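Local coordinates for protein putative modulator of DNA gyrase (Bacteroides thetaiotaomicron, PDB 1VPB) that is a putative modulator of DNA gyrase of the PmbA/TldD (peptidase U62) family and probably acts as a metallopeptidase, at residues A[163-168]-A[191-196]; A[196-201]-A[232-237]. All coordinates share one frame; numbering follows the deposited sequence.

Contact 1. Residues A[163-168]-A[191-196]; sequences GSSYGD and SLSADI
Ser165 and Ser193 face each other as a hydrogen-bonded antiparallel pair, their side chains on the same face of the sheet and turned so that both hydroxyls serve one water. Ser193 OG lies between its own N and carbonyl carbon (chi1 73°), which carries it across the strand gap to 3.4 Å from Ser165 CB. Ser165 OG and Ser193 OG remain 3.7 Å apart; water 1 joins them and donates a third, shorter bond of 2.7 Å to Asp195 OD2. The other carboxylate oxygen of Asp195, OD1, forms a salt bridge with Arg52 at the end of strand 36-52, the strand beyond 159-177 in the sheet. The Asp195 carboxylate leans over Gly163, with OD1 3.7 Å from Gly163 CA; glycine suits this site because a CB would run into that oxygen.

The other face, of Ser164, Tyr166, Leu192 and Ala194, is buried and mainly apolar. Leu192 CD2 meets the edge of the Tyr166 ring, 3.9 Å from CD2 of the tyrosine, close to the ring plane. With CG anti to the backbone N (chi1 170°), the ring extends along its own strand until Tyr166 OH donates a 2.6 Å hydrogen bond to Asp168 OD2, on the anti lone pair of that oxygen. Lys141 of helix 138-150 forms a salt bridge with the same OD2. Ser164 and Ala194 are small enough to lie beneath this helix at Val148.

Three pairs of backbone bonds, at Gly163-Asp195, Ser165-Ser193 and Gly167-Ser191, set the pairing of the hairpin 159-177/181-198. The side chains then follow their surroundings: the buried hydroxyls of Ser164 and Tyr166 need fixed acceptors, the Ala145 carbonyl and the Asp168 carboxylate, whereas on the partly exposed face a water can bridge the polar groups.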
# COMPACT_ATOMS: atom_id res chain seq x y z
N GLY A 163 22.08 3.72 -0.99
CA GLY A 163 21.23 2.95 -1.90
C GLY A 163 21.06 3.70 -3.20
O GLY A 163 21.03 4.93 -3.23
N SER A 164 20.95 2.96 -4.30
CA SER A 164 20.54 3.56 -5.55
C SER A 164 19.64 2.59 -6.30
O SER A 164 19.65 1.37 -6.07
CB SER A 164 21.76 3.91 -6.41
OG SER A 164 22.61 2.81 -6.62
N SER A 165 18.90 3.13 -7.23
CA SER A 165 17.92 2.36 -7.97
C SER A 165 17.79 2.85 -9.39
O SER A 165 17.87 4.07 -9.66
CB SER A 165 16.54 2.51 -7.31
OG SER A 165 16.63 2.15 -5.93
N TYR A 166 17.51 1.90 -10.28
CA TYR A 166 17.04 2.17 -11.62
C TYR A 166 15.67 1.54 -11.78
O TYR A 166 15.44 0.42 -11.34
CB TYR A 166 18.02 1.55 -12.64
CG TYR A 166 17.50 1.57 -14.05
CD1 TYR A 166 16.58 0.64 -14.50
CD2 TYR A 166 17.84 2.63 -14.93
CE1 TYR A 166 16.05 0.71 -15.79
CE2 TYR A 166 17.30 2.71 -16.19
CZ TYR A 166 16.44 1.73 -16.64
OH TYR A 166 15.91 1.76 -17.92
N GLY A 167 14.74 2.23 -12.41
CA GLY A 167 13.47 1.66 -12.81
C GLY A 167 13.10 2.08 -14.23
O GLY A 167 13.40 3.17 -14.65
N ASP A 168 12.41 1.21 -14.96
CA ASP A 168 11.76 1.64 -16.16
C ASP A 168 10.46 0.88 -16.38
O ASP A 168 10.13 -0.06 -15.66
CB ASP A 168 12.68 1.58 -17.39
CG ASP A 168 13.01 0.15 -17.87
OD1 ASP A 168 12.11 -0.76 -17.76
OD2 ASP A 168 14.13 -0.07 -18.37
N SER A 191 13.61 5.96 -14.53
CA SER A 191 13.96 6.68 -13.31
C SER A 191 15.22 6.20 -12.68
O SER A 191 15.57 5.01 -12.76
CB SER A 191 12.81 6.60 -12.32
OG SER A 191 13.00 7.55 -11.29
N LEU A 192 15.93 7.13 -12.03
CA LEU A 192 17.11 6.82 -11.26
C LEU A 192 17.00 7.53 -9.93
O LEU A 192 16.54 8.66 -9.86
CB LEU A 192 18.39 7.28 -11.96
CG LEU A 192 18.92 6.45 -13.13
CD1 LEU A 192 19.90 7.33 -13.97
CD2 LEU A 192 19.59 5.22 -12.63
N SER A 193 17.43 6.87 -8.88
CA SER A 193 17.37 7.46 -7.56
C SER A 193 18.54 7.06 -6.69
O SER A 193 19.27 6.09 -6.94
CB SER A 193 16.04 7.10 -6.87
OG SER A 193 16.03 5.76 -6.47
N ALA A 194 18.76 7.89 -5.68
CA ALA A 194 19.69 7.58 -4.58
C ALA A 194 19.01 7.79 -3.25
O ALA A 194 18.18 8.68 -3.11
CB ALA A 194 20.93 8.46 -4.62
N ASP A 195 19.41 7.01 -2.26
CA ASP A 195 18.98 7.24 -0.88
C ASP A 195 20.19 6.98 0.03
O ASP A 195 20.90 5.98 -0.12
CB ASP A 195 17.76 6.39 -0.52
CG ASP A 195 18.04 4.94 -0.59
OD1 ASP A 195 18.69 4.45 0.36
OD2 ASP A 195 17.66 4.19 -1.52
N ILE A 196 20.44 7.91 0.94
CA ILE A 196 21.64 7.88 1.73
C ILE A 196 21.28 8.10 3.18
O ILE A 196 20.48 8.96 3.47
CB ILE A 196 22.60 9.00 1.29
CG1 ILE A 196 22.93 8.83 -0.19
CG2 ILE A 196 23.84 9.02 2.18
CD1 ILE A 196 23.88 9.84 -0.76
O HOH W 1 17.54 4.55 -4.19

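Contact 2. Residues A[196-201]-A[232-237]; sequences ITIRGE and RVLRKL
Val233, near the C-terminal end of helix 225-234, points straight at the end of strand 181-198 and spreads its two methyls over two strand residues. Val233 CG1 rests 3.7 Å from Ile198 CG2 and 4.0 Å from Ile196 CG2, while Val233 CG2 lies against the Ile198 CG1 methylene at 3.8 Å. The side chains of Val233 and Ile198 meet tip to tip, but Ile196 crosses the valine at about a right angle. A beta-branched valine fits here because it presents two methyls close to the backbone, so both can touch the strand at once.

Leu234 sets out to one side, and its CD2 then returns to within 4.0 Å of Ile198 CD1. Beyond it the chain folds into a type I turn from Leu234 to Leu237, closed by the bond from Leu237 N to Leu234 O; Lys236 N bonds to Val233 O just before it. Lys236 NZ is held by the carbonyl of Ser207. Leu237 ends the turn, its CD2 reaching Ile198 CD1 at 3.7 Å and Gly200 CA at 4.0 Å.

Ile198 therefore occupies the middle of the cluster. Its CG1 branch sits between the backbone N and carbonyl carbon (chi1 72°) and, with the chain extended (chi2 173°), delivers CD1 to both leucines and to Val233 O. Cutting Ile198 back to an alanine is likely to leave Leu234 and Leu237 without their shared partner and to open a gap beside Val233.

This is helix-on-sheet packing of an alpha+beta kind: the C-terminal end of a helix and its following turn lie against the alternate, inward-facing residues at the end of a strand in an antiparallel sheet, within the PmbA/TldA central domain.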
# COMPACT_ATOMS: atom_id res chain seq x y z
N ILE A 196 20.44 7.91 0.94
CA ILE A 196 21.64 7.88 1.73
C ILE A 196 21.28 8.10 3.18
O ILE A 196 20.48 8.96 3.47
CB ILE A 196 22.60 9.00 1.29
CG1 ILE A 196 22.93 8.83 -0.19
CG2 ILE A 196 23.84 9.02 2.18
CD1 ILE A 196 23.88 9.84 -0.76
N THR A 197 21.88 7.30 4.05
CA THR A 197 21.69 7.40 5.48
C THR A 197 23.03 7.70 6.13
O THR A 197 24.06 7.14 5.74
CB THR A 197 21.10 6.10 6.00
OG1 THR A 197 19.74 5.99 5.53
CG2 THR A 197 21.01 6.09 7.51
N ILE A 198 23.01 8.58 7.13
CA ILE A 198 24.24 8.97 7.80
C ILE A 198 24.11 8.92 9.31
O ILE A 198 23.01 8.83 9.85
CB ILE A 198 24.72 10.38 7.35
CG1 ILE A 198 23.82 11.49 7.93
CG2 ILE A 198 24.78 10.46 5.81
CD1 ILE A 198 24.34 12.87 7.65
N ARG A 199 25.26 8.96 9.97
CA ARG A 199 25.36 9.02 11.43
C ARG A 199 25.10 10.45 11.88
O ARG A 199 25.85 11.36 11.53
CB ARG A 199 26.77 8.60 11.88
CG ARG A 199 26.96 8.50 13.40
CD ARG A 199 28.42 8.33 13.84
NE ARG A 199 29.20 9.57 13.67
CZ ARG A 199 30.20 9.77 12.81
NH1 ARG A 199 30.62 8.82 11.99
NH2 ARG A 199 30.80 10.96 12.78
N GLY A 200 24.02 10.63 12.64
CA GLY A 200 23.69 11.93 13.21
C GLY A 200 24.26 12.01 14.62
O GLY A 200 25.25 11.35 14.94
N GLU A 201 23.64 12.84 15.46
CA GLU A 201 23.99 12.91 16.88
C GLU A 201 23.27 11.81 17.66
O GLU A 201 22.12 11.45 17.36
CB GLU A 201 23.65 14.28 17.47
CG GLU A 201 22.15 14.56 17.61
N ARG A 232 21.90 16.79 0.49
CA ARG A 232 20.63 16.89 1.21
C ARG A 232 20.64 16.24 2.59
O ARG A 232 20.03 16.76 3.54
CB ARG A 232 19.51 16.27 0.40
CG ARG A 232 19.09 17.16 -0.71
CD ARG A 232 18.40 16.43 -1.84
NE ARG A 232 17.10 15.90 -1.45
CZ ARG A 232 15.99 16.64 -1.34
NH1 ARG A 232 16.05 17.97 -1.50
NH2 ARG A 232 14.84 16.05 -1.05
N VAL A 233 21.28 15.09 2.71
CA VAL A 233 21.25 14.44 4.01
C VAL A 233 22.19 15.15 4.99
O VAL A 233 21.90 15.19 6.17
CB VAL A 233 21.54 12.94 3.94
CG1 VAL A 233 22.98 12.66 3.47
CG2 VAL A 233 21.19 12.29 5.27
N LEU A 234 23.31 15.68 4.50
CA LEU A 234 24.25 16.40 5.36
C LEU A 234 23.65 17.70 5.89
O LEU A 234 24.01 18.15 6.97
CB LEU A 234 25.57 16.71 4.63
CG LEU A 234 26.43 15.51 4.22
CD1 LEU A 234 27.55 15.90 3.27
CD2 LEU A 234 27.00 14.79 5.44
N ARG A 235 22.74 18.29 5.12
CA ARG A 235 22.05 19.51 5.52
C ARG A 235 21.07 19.26 6.64
O ARG A 235 20.57 20.22 7.24
CB ARG A 235 21.32 20.11 4.31
CG ARG A 235 22.23 20.95 3.42
CD ARG A 235 21.52 21.54 2.19
NE ARG A 235 22.44 22.35 1.39
N LYS A 236 20.77 18.00 6.91
CA LYS A 236 19.85 17.63 7.99
C LYS A 236 20.56 17.61 9.35
O LYS A 236 19.92 17.44 10.37
CB LYS A 236 19.21 16.27 7.73
CG LYS A 236 18.35 16.19 6.44
CD LYS A 236 17.36 15.04 6.53
CE LYS A 236 16.42 14.96 5.32
NZ LYS A 236 15.24 14.03 5.57
N LEU A 237 21.88 17.77 9.35
CA LEU A 237 22.65 17.70 10.58
C LEU A 237 22.44 18.99 11.38
O LEU A 237 22.46 20.08 10.81
CB LEU A 237 24.14 17.51 10.28
CG LEU A 237 24.59 16.14 9.73
CD1 LEU A 237 26.07 16.21 9.38
CD2 LEU A 237 24.30 15.01 10.72

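In the fold
Strand 181-198 carries both contacts in succession and passes from one to the other at Ile196. In contact 1 it pairs edge to edge with strand 159-177 inside the antiparallel sheet, so backbone bonds dominate and polar side chains gather on one face. In contact 2 the end of the strand and the chain just beyond it meet helix 225-234 and its turn, held mainly by apolar side chains, with no polar bond between the two segments. Both are partly buried, but contact 2 lies farther out, about 28 Å from the chain centre to its own centre, against 18 Å for contact 1. Helix 225-234 also touches Leu192 and Ala194, so the apolar face of contact 1 continues into contact 2.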